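Local coordinates for uncharacterized protein (Enterococcus faecalis, PDB 3L1W) that is of unknown function but probably hydrolyses phosphate esters, perhaps as a 3'-5' RNA exonuclease with a DNase I-like fold, at residues L61-E66 against P109-W114; H139-G144 against S171-H176; F183-N188 against I214-V219; G197-F202 against P239-P244. All blocks are in the same frame, centred on the assembly; numbering follows the deposited sequence. Where two conformers were deposited one is given.

Contact 1 (L61-E66 against P109-W114); sequences LSAERE and PRIALW. With EDO (1,2-ethanediol), chain K.
Arg65 sets a guanidinium nitrogen over the face of another guanidinium, that of Arg110: NH2 of Arg65 stands 3.9 Å from CZ of Arg110, the two planes 77° apart. The pose belongs to one of two modelled Arg65 conformers and is doubtful to that extent. NE of Arg110 is in a salt bridge with Asp134, which probably eases the like charges. Behind its head group Arg65 is extended from CG to NE and in the same conformer runs past the carbonyl of Pro109, with Arg65 CD 3.2 Å from Pro109 O, a buried oxygen with no hydrogen-bonding partner in the model. Pro109 CB lies 3.5 Å from Arg65 O, which accepts from Trp92 NE1. Further along, the axes of segments 61-64 and 111-114 come within 7.8 Å, nearly antiparallel (165°). Strand 59-64 is outermost in one sheet and strand 111-119 belongs to the other, so this is the interface between the two sheets of the DNase I-like sandwich. Ile111 CD1 sits 3.9 Å from Ala63 CB. Side chains Leu113 and Leu61 overlap while pointing opposite ways, Leu113 CD1 lying 3.9 Å from Leu61 CD2, while Leu74 and Ile76 of the adjoining strand also pack on Leu113. Trp114 points away from the interface, and its NE1 donates almost straight (168°) to O2 of a 1,2-ethanediol, 2.9 Å away at the ring edge.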
# COMPACT_ATOMS: atom_id res chain seq x y z
N LEU A 61 -14.93 16.02 7.80
CA LEU A 61 -14.99 17.24 8.60
C LEU A 61 -14.10 18.25 7.89
O LEU A 61 -12.99 17.92 7.50
CB LEU A 61 -14.40 16.95 9.98
CG LEU A 61 -14.04 18.16 10.83
CD1 LEU A 61 -15.31 18.86 11.32
CD2 LEU A 61 -13.18 17.70 12.01
N SER A 62 -14.58 19.47 7.71
CA SER A 62 -13.75 20.46 7.03
C SER A 62 -13.96 21.87 7.55
O SER A 62 -14.95 22.16 8.21
CB SER A 62 -13.98 20.44 5.52
OG SER A 62 -15.25 20.96 5.19
N ALA A 63 -13.00 22.74 7.24
CA ALA A 63 -13.07 24.15 7.60
C ALA A 63 -12.13 24.87 6.66
O ALA A 63 -11.22 24.25 6.10
CB ALA A 63 -12.65 24.36 9.04
N GLU A 64 -12.34 26.16 6.44
CA GLU A 64 -11.47 26.87 5.51
C GLU A 64 -10.98 28.19 6.09
O GLU A 64 -11.54 28.69 7.06
CB GLU A 64 -12.10 27.01 4.12
CG GLU A 64 -13.48 27.61 4.12
CD GLU A 64 -13.45 29.09 4.43
OE1 GLU A 64 -12.71 29.81 3.74
OE2 GLU A 64 -14.18 29.51 5.36
N ARG A 65 -9.94 28.75 5.48
CA ARG A 65 -9.18 29.79 6.15
C ARG A 65 -9.72 31.21 5.93
O ARG A 65 -9.34 32.13 6.65
CB ARG A 65 -7.69 29.70 5.77
CG ARG A 65 -7.38 30.08 4.34
CD ARG A 65 -5.96 29.70 3.95
NE ARG A 65 -5.58 30.31 2.69
CZ ARG A 65 -4.40 30.16 2.10
NH1 ARG A 65 -4.16 30.78 0.95
NH2 ARG A 65 -3.47 29.40 2.65
N GLU A 66 -10.62 31.38 4.96
CA GLU A 66 -11.15 32.72 4.72
C GLU A 66 -12.32 33.06 5.62
O GLU A 66 -12.55 34.23 5.94
CB GLU A 66 -11.53 32.92 3.24
CG GLU A 66 -10.35 32.81 2.28
CD GLU A 66 -9.26 33.83 2.57
OE1 GLU A 66 -9.59 34.95 3.01
OE2 GLU A 66 -8.07 33.51 2.34
N PRO A 109 -4.00 34.07 6.07
CA PRO A 109 -4.71 33.39 7.15
C PRO A 109 -4.37 31.91 7.11
O PRO A 109 -4.23 31.33 6.03
CB PRO A 109 -6.19 33.62 6.80
CG PRO A 109 -6.19 34.78 5.86
CD PRO A 109 -4.92 34.67 5.09
N ARG A 110 -4.20 31.32 8.29
CA ARG A 110 -3.97 29.89 8.41
C ARG A 110 -4.87 29.40 9.52
O ARG A 110 -5.11 30.11 10.49
CB ARG A 110 -2.52 29.58 8.79
CG ARG A 110 -1.50 29.95 7.74
CD ARG A 110 -1.36 28.86 6.71
NE ARG A 110 -0.51 29.30 5.61
CZ ARG A 110 -0.23 28.55 4.55
NH1 ARG A 110 -0.72 27.33 4.45
NH2 ARG A 110 0.56 29.03 3.59
N ILE A 111 -5.38 28.18 9.37
CA ILE A 111 -6.19 27.62 10.43
C ILE A 111 -5.63 26.30 10.90
O ILE A 111 -4.82 25.66 10.21
CB ILE A 111 -7.65 27.41 9.98
CG1 ILE A 111 -7.72 26.45 8.79
CG2 ILE A 111 -8.32 28.75 9.66
CD1 ILE A 111 -9.09 25.81 8.62
N ALA A 112 -6.06 25.89 12.08
CA ALA A 112 -5.92 24.51 12.49
C ALA A 112 -7.31 23.94 12.65
O ALA A 112 -8.23 24.62 13.10
CB ALA A 112 -5.14 24.39 13.80
N LEU A 113 -7.45 22.68 12.26
CA LEU A 113 -8.72 21.96 12.36
C LEU A 113 -8.47 20.79 13.29
O LEU A 113 -7.51 20.04 13.10
CB LEU A 113 -9.13 21.45 10.98
CG LEU A 113 -10.36 20.53 10.89
CD1 LEU A 113 -11.62 21.24 11.40
CD2 LEU A 113 -10.58 19.98 9.47
N TRP A 114 -9.31 20.63 14.31
CA TRP A 114 -9.12 19.52 15.24
C TRP A 114 -10.41 18.73 15.46
O TRP A 114 -11.52 19.21 15.18
CB TRP A 114 -8.56 20.05 16.57
CG TRP A 114 -9.50 21.01 17.24
CD1 TRP A 114 -9.52 22.37 17.10
CD2 TRP A 114 -10.57 20.69 18.14
NE1 TRP A 114 -10.54 22.91 17.86
CE2 TRP A 114 -11.19 21.90 18.51
CE3 TRP A 114 -11.06 19.49 18.67
CZ2 TRP A 114 -12.28 21.94 19.38
CZ3 TRP A 114 -12.13 19.53 19.53
CH2 TRP A 114 -12.73 20.75 19.88
C1 EDO K . -10.77 26.61 20.39
O1 EDO K . -10.55 25.87 21.60
C2 EDO K . -10.42 25.73 19.20
O2 EDO K . -11.50 25.65 18.27

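Contact 2 (H139-G144 against S171-H176); sequences HARLAG and SGEEVH
Leu142, within helix 138-151, and Val175, in the first turn of helix 174-179, bring their CA atoms within 4.6 Å, and Glu173 holds the N-cap position of the second helix. The polar part of the contact is a salt bridge in which Arg141 grips the Glu173 carboxylate side-on, one nitrogen to each oxygen. NE of Arg141 donates to OE1 of Glu173 at 2.9 Å along a straight line (179°), in the guanidinium plane. The second bond is more bent: NH2 of Arg141 reaches the syn lone pair of Glu173 OE2 at 2.8 Å, and the two flat groups are turned 37° against each other. A bend at chi3 of Arg141 (-85°) turns its head group across the glutamate chain, which comes in at about a right angle. The third nitrogen, NH1, donates to Asp134 O, so all three guanidinium nitrogens have a partner, and a sulfate ion forms a long, weak ion pair with NH2. Beside the bridge, aliphatic groups pack against the backbone and the oxygens of the other segment. Leu142 CD1 lies 3.8 Å from Val175 CA, and Leu142 CD2 comes within 3.8 Å of Glu174 OE1. Val175 CG2 approaches Arg141 O to 3.8 Å, and Met145, a turn further along the longer helix, also packs on Val175. Two helices of an outer layer of the alpha/beta sandwich are thereby joined, next to the loop with Asn168, which fits the Asp-x-Asn motif that lines the active site in relatives of this family.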
# COMPACT_ATOMS: atom_id res chain seq x y z
N HIS A 139 10.11 31.65 11.34
CA HIS A 139 9.50 32.41 12.43
C HIS A 139 7.98 32.29 12.39
O HIS A 139 7.34 32.14 13.42
CB HIS A 139 9.94 33.88 12.41
CG HIS A 139 11.33 34.10 12.89
ND1 HIS A 139 12.12 35.14 12.45
CD2 HIS A 139 12.08 33.41 13.78
CE1 HIS A 139 13.30 35.08 13.05
NE2 HIS A 139 13.30 34.04 13.86
N ALA A 140 7.41 32.36 11.19
CA ALA A 140 5.97 32.20 11.02
C ALA A 140 5.50 30.81 11.45
O ALA A 140 4.41 30.66 12.01
CB ALA A 140 5.56 32.46 9.58
N ARG A 141 6.30 29.80 11.16
CA ARG A 141 5.94 28.45 11.55
C ARG A 141 5.96 28.28 13.06
O ARG A 141 5.04 27.70 13.64
CB ARG A 141 6.86 27.43 10.87
CG ARG A 141 6.65 27.40 9.36
CD ARG A 141 7.49 26.34 8.68
NE ARG A 141 8.85 26.76 8.34
CZ ARG A 141 9.17 27.47 7.26
NH1 ARG A 141 8.23 27.90 6.43
NH2 ARG A 141 10.45 27.76 7.01
N LEU A 142 7.01 28.77 13.70
CA LEU A 142 7.11 28.70 15.14
C LEU A 142 5.92 29.42 15.75
O LEU A 142 5.31 28.94 16.70
CB LEU A 142 8.40 29.35 15.63
CG LEU A 142 8.72 29.24 17.12
CD1 LEU A 142 8.97 27.80 17.53
CD2 LEU A 142 9.93 30.09 17.45
N ALA A 143 5.59 30.59 15.20
CA ALA A 143 4.50 31.39 15.74
C ALA A 143 3.15 30.70 15.60
O ALA A 143 2.33 30.73 16.51
CB ALA A 143 4.46 32.78 15.08
N GLY A 144 2.92 30.08 14.44
CA GLY A 144 1.68 29.36 14.21
C GLY A 144 1.50 28.17 15.14
O GLY A 144 0.42 27.94 15.66
N SER A 171 13.56 18.96 9.59
CA SER A 171 13.63 18.52 10.98
C SER A 171 14.38 19.44 11.95
O SER A 171 14.15 19.39 13.16
CB SER A 171 14.26 17.12 11.05
OG SER A 171 15.60 17.17 10.59
N GLY A 172 15.27 20.27 11.42
CA GLY A 172 16.13 21.08 12.28
C GLY A 172 15.54 22.40 12.72
O GLY A 172 16.16 23.12 13.51
N GLU A 173 14.35 22.75 12.21
CA GLU A 173 13.76 24.06 12.52
C GLU A 173 13.28 24.16 13.97
O GLU A 173 12.94 23.16 14.59
CB GLU A 173 12.58 24.39 11.59
CG GLU A 173 12.99 24.73 10.16
CD GLU A 173 11.98 25.65 9.47
OE1 GLU A 173 10.98 26.05 10.10
OE2 GLU A 173 12.21 25.96 8.28
N GLU A 174 13.24 25.39 14.47
CA GLU A 174 12.81 25.66 15.84
C GLU A 174 11.45 25.08 16.16
O GLU A 174 11.22 24.59 17.27
CB GLU A 174 12.79 27.17 16.13
CG GLU A 174 14.15 27.79 16.42
CD GLU A 174 14.02 29.19 17.02
OE1 GLU A 174 13.59 29.31 18.19
OE2 GLU A 174 14.36 30.17 16.32
N VAL A 175 10.53 25.12 15.20
CA VAL A 175 9.19 24.61 15.45
C VAL A 175 9.22 23.15 15.91
O VAL A 175 8.42 22.75 16.75
CB VAL A 175 8.24 24.82 14.25
CG1 VAL A 175 8.69 24.01 13.04
CG2 VAL A 175 6.79 24.48 14.64
N HIS A 176 10.15 22.35 15.37
CA HIS A 176 10.22 20.95 15.77
C HIS A 176 10.74 20.80 17.19
O HIS A 176 10.32 19.90 17.92
CB HIS A 176 11.07 20.14 14.78
CG HIS A 176 10.40 19.91 13.47
ND1 HIS A 176 9.35 19.04 13.30
CD2 HIS A 176 10.62 20.47 12.25
CE1 HIS A 176 8.96 19.05 12.04
NE2 HIS A 176 9.71 19.92 11.38

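Contact 3 (F183-N188 against I214-V219); sequences FQDSKN and IDYIYV
A short antiparallel ladder adds strand 184-185 to the rim of the six-stranded sheet of the DNase I-like sandwich, against strand 215-220. Gln184 and Val219 form the hydrogen-bonded pair: N of Gln184 donates to Val219 O at 3.0 Å, and N of Val219 to Gln184 O at 2.9 Å. Asp185 and Tyr218 make the following non-hydrogen-bonded pair, after which the chain turns into a 3-10 segment and leaves the sheet. Ser186 closes the ladder with a double grip on one carbonyl. Its N bonds to Ile217 O nearly along the C=O axis, and its OG adds a second bond of 2.8 Å to the same Ile217 O; chi1 of 64° places the hydroxyl between the backbone N and the carbonyl carbon, within bonding distance of that oxygen, 22° out of its carbonyl plane. On the face that carries Tyr216 and Tyr218, Phe183 CB packs 3.7 Å from Tyr218 CD1. The hydroxyl of Tyr218 bonds to His176 and that of Tyr216 to Glu213 O, so both rings are fixed at their far ends too. Asp185 is held by its own turn: OD1 accepts from Lys187 N, an Asx turn, and OD2 takes a salt bridge of 2.9 Å from Lys187 NZ on its syn lone pair. The same OD2 lies at the edge of the Tyr216 ring, 3.6 Å from CD1. Two waters fill in where the strands diverge. One joins Asp185 OD1 to Ile217 N; the other accepts from Lys187 NZ and donates to Asp215 O, 2.7 Å away.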
# COMPACT_ATOMS: atom_id res chain seq x y z
N PHE A 183 5.76 16.02 22.22
CA PHE A 183 5.44 14.98 21.24
C PHE A 183 6.69 14.27 20.76
O PHE A 183 7.80 14.80 20.85
CB PHE A 183 4.76 15.58 20.00
CG PHE A 183 3.39 16.16 20.28
CD1 PHE A 183 2.25 15.40 20.04
CD2 PHE A 183 3.26 17.45 20.77
CE1 PHE A 183 0.99 15.93 20.30
CE2 PHE A 183 2.00 17.98 21.02
CZ PHE A 183 0.88 17.22 20.78
N GLN A 184 6.50 13.07 20.20
CA GLN A 184 7.58 12.36 19.53
C GLN A 184 7.25 12.17 18.05
O GLN A 184 6.10 11.92 17.70
CB GLN A 184 7.79 10.99 20.17
CG GLN A 184 8.24 11.03 21.60
CD GLN A 184 8.57 9.64 22.12
OE1 GLN A 184 7.67 8.81 22.32
NE2 GLN A 184 9.85 9.37 22.35
N ASP A 185 8.27 12.28 17.20
CA ASP A 185 8.11 12.00 15.78
C ASP A 185 7.95 10.50 15.56
O ASP A 185 8.88 9.73 15.77
CB ASP A 185 9.32 12.53 15.00
CG ASP A 185 9.18 12.34 13.50
OD1 ASP A 185 8.27 11.62 13.06
OD2 ASP A 185 10.00 12.92 12.76
N SER A 186 6.75 10.09 15.15
CA SER A 186 6.44 8.67 15.01
C SER A 186 7.40 7.88 14.11
O SER A 186 7.61 6.69 14.33
CB SER A 186 5.00 8.50 14.50
OG SER A 186 4.86 9.04 13.20
N LYS A 187 7.97 8.52 13.09
CA LYS A 187 8.77 7.78 12.12
C LYS A 187 10.13 7.33 12.66
O LYS A 187 10.81 6.52 12.02
CB LYS A 187 8.92 8.53 10.79
CG LYS A 187 9.85 9.74 10.81
CD LYS A 187 10.13 10.23 9.38
CE LYS A 187 10.98 11.50 9.34
NZ LYS A 187 10.29 12.71 9.91
N ASN A 188 10.51 7.83 13.84
CA ASN A 188 11.75 7.39 14.49
C ASN A 188 11.49 6.36 15.59
O ASN A 188 12.43 5.90 16.25
CB ASN A 188 12.51 8.58 15.08
CG ASN A 188 13.00 9.54 14.01
OD1 ASN A 188 13.26 9.14 12.88
ND2 ASN A 188 13.14 10.81 14.37
N ILE A 214 8.80 17.46 5.10
CA ILE A 214 8.00 18.55 5.65
C ILE A 214 6.66 18.11 6.26
O ILE A 214 6.04 18.87 6.99
CB ILE A 214 7.77 19.68 4.61
CG1 ILE A 214 7.06 19.16 3.35
CG2 ILE A 214 9.10 20.37 4.27
CD1 ILE A 214 6.76 20.27 2.33
N ASP A 215 6.26 16.87 6.00
CA ASP A 215 5.04 16.32 6.60
C ASP A 215 5.42 15.41 7.75
O ASP A 215 6.40 14.68 7.64
CB ASP A 215 4.26 15.52 5.56
CG ASP A 215 3.86 16.36 4.38
OD1 ASP A 215 2.96 17.20 4.53
OD2 ASP A 215 4.46 16.20 3.29
N TYR A 216 4.64 15.44 8.82
CA TYR A 216 4.96 14.74 10.06
C TYR A 216 3.73 14.17 10.75
O TYR A 216 2.63 14.73 10.65
CB TYR A 216 5.66 15.68 11.05
CG TYR A 216 7.02 16.12 10.59
CD1 TYR A 216 8.17 15.51 11.07
CD2 TYR A 216 7.16 17.13 9.65
CE1 TYR A 216 9.43 15.90 10.63
CE2 TYR A 216 8.40 17.51 9.19
CZ TYR A 216 9.53 16.90 9.69
OH TYR A 216 10.76 17.30 9.24
N ILE A 217 3.93 13.07 11.45
CA ILE A 217 2.94 12.55 12.38
C ILE A 217 3.59 12.51 13.75
O ILE A 217 4.44 11.65 14.02
CB ILE A 217 2.43 11.16 11.96
CG1 ILE A 217 1.70 11.24 10.61
CG2 ILE A 217 1.50 10.57 13.03
CD1 ILE A 217 1.18 9.87 10.11
N TYR A 218 3.21 13.46 14.59
CA TYR A 218 3.73 13.55 15.96
C TYR A 218 2.73 12.93 16.92
O TYR A 218 1.52 13.12 16.78
CB TYR A 218 3.99 15.02 16.34
CG TYR A 218 5.36 15.53 15.95
CD1 TYR A 218 6.47 15.24 16.73
CD2 TYR A 218 5.54 16.34 14.83
CE1 TYR A 218 7.73 15.71 16.40
CE2 TYR A 218 6.80 16.82 14.48
CZ TYR A 218 7.89 16.50 15.27
OH TYR A 218 9.14 16.97 14.96
N VAL A 219 3.24 12.20 17.91
CA VAL A 219 2.36 11.48 18.82
C VAL A 219 2.63 11.80 20.28
O VAL A 219 3.77 12.05 20.68
CB VAL A 219 2.43 9.95 18.60
CG1 VAL A 219 2.05 9.60 17.15
CG2 VAL A 219 3.81 9.42 18.92
O HOH W 1 6.45 11.77 11.01
O HOH W 2 7.84 12.66 8.75

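Contact 4 (G197-F202 against P239-P244); sequences GTFQNF and PSDHFP
Phe199 turns its ring edge to one face of the His242 imidazole, a T-shaped pair with centroids 5.0 Å apart and planes at 70°, while Asn201 N stands over a face of the Phe199 ring itself. Two CH-pi contacts cover other faces: Asp241 CB lies 3.8 Å from the Phe202 centroid, and Gln200 CG is 3.8 Å from the Phe243 centroid, with Gly197 O at that ring's edge. The backbones are tied by Phe243 N to Thr198 O (2.7 Å) and Gln200 N to Asp241 O (2.9 Å); Asn201 N adds a longer bond to the same Asp241 O. Gln200 is bent at chi2 (72°), which folds its amide back so that NE2 donates in a straight line to Ser240 O at 2.8 Å, while its OE1 accepts from Phe202 N. A water bridges Asn201 OD1 and Asp241 OD2. Ser240-Asp241-His242 matches the Ser-Asp-His motif of this family. ND1 of His242 bonds to Asp215, which also accepts from Thr198 OG1, and Ser240 OG bonds to Asn7 O. With its ring face met by Phe199 and ND1 held by Asp215, the imidazole is probably held in a set orientation, consistent with the catalytic role of this histidine in relatives.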
# COMPACT_ATOMS: atom_id res chain seq x y z
N GLY A 197 11.50 11.30 3.49
CA GLY A 197 10.95 12.55 2.99
C GLY A 197 9.61 12.34 2.30
O GLY A 197 9.27 11.22 1.92
N THR A 198 8.88 13.44 2.11
CA THR A 198 7.49 13.37 1.70
C THR A 198 7.13 14.29 0.53
O THR A 198 6.10 14.12 -0.09
CB THR A 198 6.58 13.74 2.90
OG1 THR A 198 6.84 15.09 3.29
CG2 THR A 198 6.88 12.84 4.10
N PHE A 199 7.99 15.26 0.23
CA PHE A 199 7.65 16.21 -0.82
C PHE A 199 8.51 16.03 -2.08
O PHE A 199 9.73 16.16 -2.01
CB PHE A 199 7.78 17.65 -0.31
CG PHE A 199 7.46 18.68 -1.35
CD1 PHE A 199 6.14 18.94 -1.69
CD2 PHE A 199 8.47 19.36 -2.02
CE1 PHE A 199 5.82 19.87 -2.67
CE2 PHE A 199 8.17 20.29 -3.00
CZ PHE A 199 6.84 20.55 -3.33
N GLN A 200 7.86 15.76 -3.21
CA GLN A 200 8.59 15.48 -4.45
C GLN A 200 8.33 16.49 -5.57
O GLN A 200 8.89 16.37 -6.65
CB GLN A 200 8.35 14.03 -4.95
CG GLN A 200 7.08 13.34 -4.46
CD GLN A 200 5.80 13.90 -5.08
OE1 GLN A 200 5.83 14.72 -5.99
NE2 GLN A 200 4.65 13.41 -4.60
N ASN A 201 7.47 17.47 -5.31
CA ASN A 201 7.24 18.54 -6.28
C ASN A 201 6.70 18.02 -7.63
O ASN A 201 6.95 18.62 -8.67
CB ASN A 201 8.53 19.32 -6.50
CG ASN A 201 8.30 20.69 -7.10
OD1 ASN A 201 7.31 21.36 -6.78
ND2 ASN A 201 9.20 21.12 -7.98
N PHE A 202 5.96 16.91 -7.59
CA PHE A 202 5.40 16.25 -8.78
C PHE A 202 6.47 15.67 -9.70
O PHE A 202 6.19 15.37 -10.85
CB PHE A 202 4.52 17.20 -9.61
CG PHE A 202 3.11 17.36 -9.08
CD1 PHE A 202 2.55 18.63 -8.95
CD2 PHE A 202 2.33 16.26 -8.73
CE1 PHE A 202 1.27 18.81 -8.49
CE2 PHE A 202 1.04 16.42 -8.26
CZ PHE A 202 0.50 17.70 -8.14
N PRO A 239 -0.08 11.44 -7.65
CA PRO A 239 -1.40 12.07 -7.52
C PRO A 239 -1.33 13.43 -6.82
O PRO A 239 -2.18 14.27 -7.07
CB PRO A 239 -2.20 11.06 -6.69
CG PRO A 239 -1.48 9.76 -6.86
CD PRO A 239 -0.02 10.14 -6.96
N SER A 240 -0.35 13.64 -5.94
CA SER A 240 -0.10 14.93 -5.32
C SER A 240 1.39 15.19 -5.35
O SER A 240 2.17 14.27 -5.67
CB SER A 240 -0.58 14.95 -3.86
OG SER A 240 -0.26 16.22 -3.26
N ASP A 241 1.82 16.42 -5.04
CA ASP A 241 3.25 16.71 -4.96
C ASP A 241 3.83 16.34 -3.60
O ASP A 241 5.04 16.50 -3.36
CB ASP A 241 3.60 18.15 -5.37
CG ASP A 241 2.85 19.22 -4.58
OD1 ASP A 241 2.00 18.89 -3.73
OD2 ASP A 241 3.13 20.41 -4.82
N HIS A 242 2.98 15.83 -2.70
CA HIS A 242 3.43 15.15 -1.49
C HIS A 242 3.06 13.67 -1.58
O HIS A 242 2.06 13.32 -2.19
CB HIS A 242 2.70 15.68 -0.26
CG HIS A 242 2.96 17.12 0.05
ND1 HIS A 242 3.49 17.54 1.25
CD2 HIS A 242 2.71 18.24 -0.67
CE1 HIS A 242 3.58 18.86 1.25
NE2 HIS A 242 3.11 19.31 0.10
N PHE A 243 3.84 12.83 -0.91
CA PHE A 243 3.38 11.46 -0.62
C PHE A 243 2.51 11.51 0.63
O PHE A 243 2.79 12.27 1.55
CB PHE A 243 4.56 10.54 -0.31
CG PHE A 243 5.53 10.37 -1.44
CD1 PHE A 243 5.07 10.16 -2.72
CD2 PHE A 243 6.90 10.37 -1.20
CE1 PHE A 243 5.96 9.98 -3.78
CE2 PHE A 243 7.80 10.18 -2.25
CZ PHE A 243 7.33 9.99 -3.54
N PRO A 244 1.46 10.66 0.68
CA PRO A 244 0.81 10.45 1.98
C PRO A 244 1.81 9.87 2.98
O PRO A 244 2.75 9.13 2.61
CB PRO A 244 -0.27 9.40 1.68
CG PRO A 244 -0.44 9.42 0.18
CD PRO A 244 0.89 9.82 -0.38
O HOH W 3 4.52 21.40 -6.91

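How the contacts relate
Contacts 3 and 4 meet through Asp215, whose OD2 lies 2.6 Å from both Thr198 OG1 and His242 ND1; their segments alternate along the chain, and their centres are about 17 Å apart. This junction is probably part of the active site, as in relatives. Contact 2 joins contact 3 on the other face of strand 215-220, where His176 ND1 is 2.7 Å from Tyr218 OH and the His176 ring packs on Tyr216. Contact 1 touches none of the others: its centre lies about 21 Å from those of contacts 3 and 4. It shares the six-stranded sheet with contact 3, on the opposite side of the chain's centre.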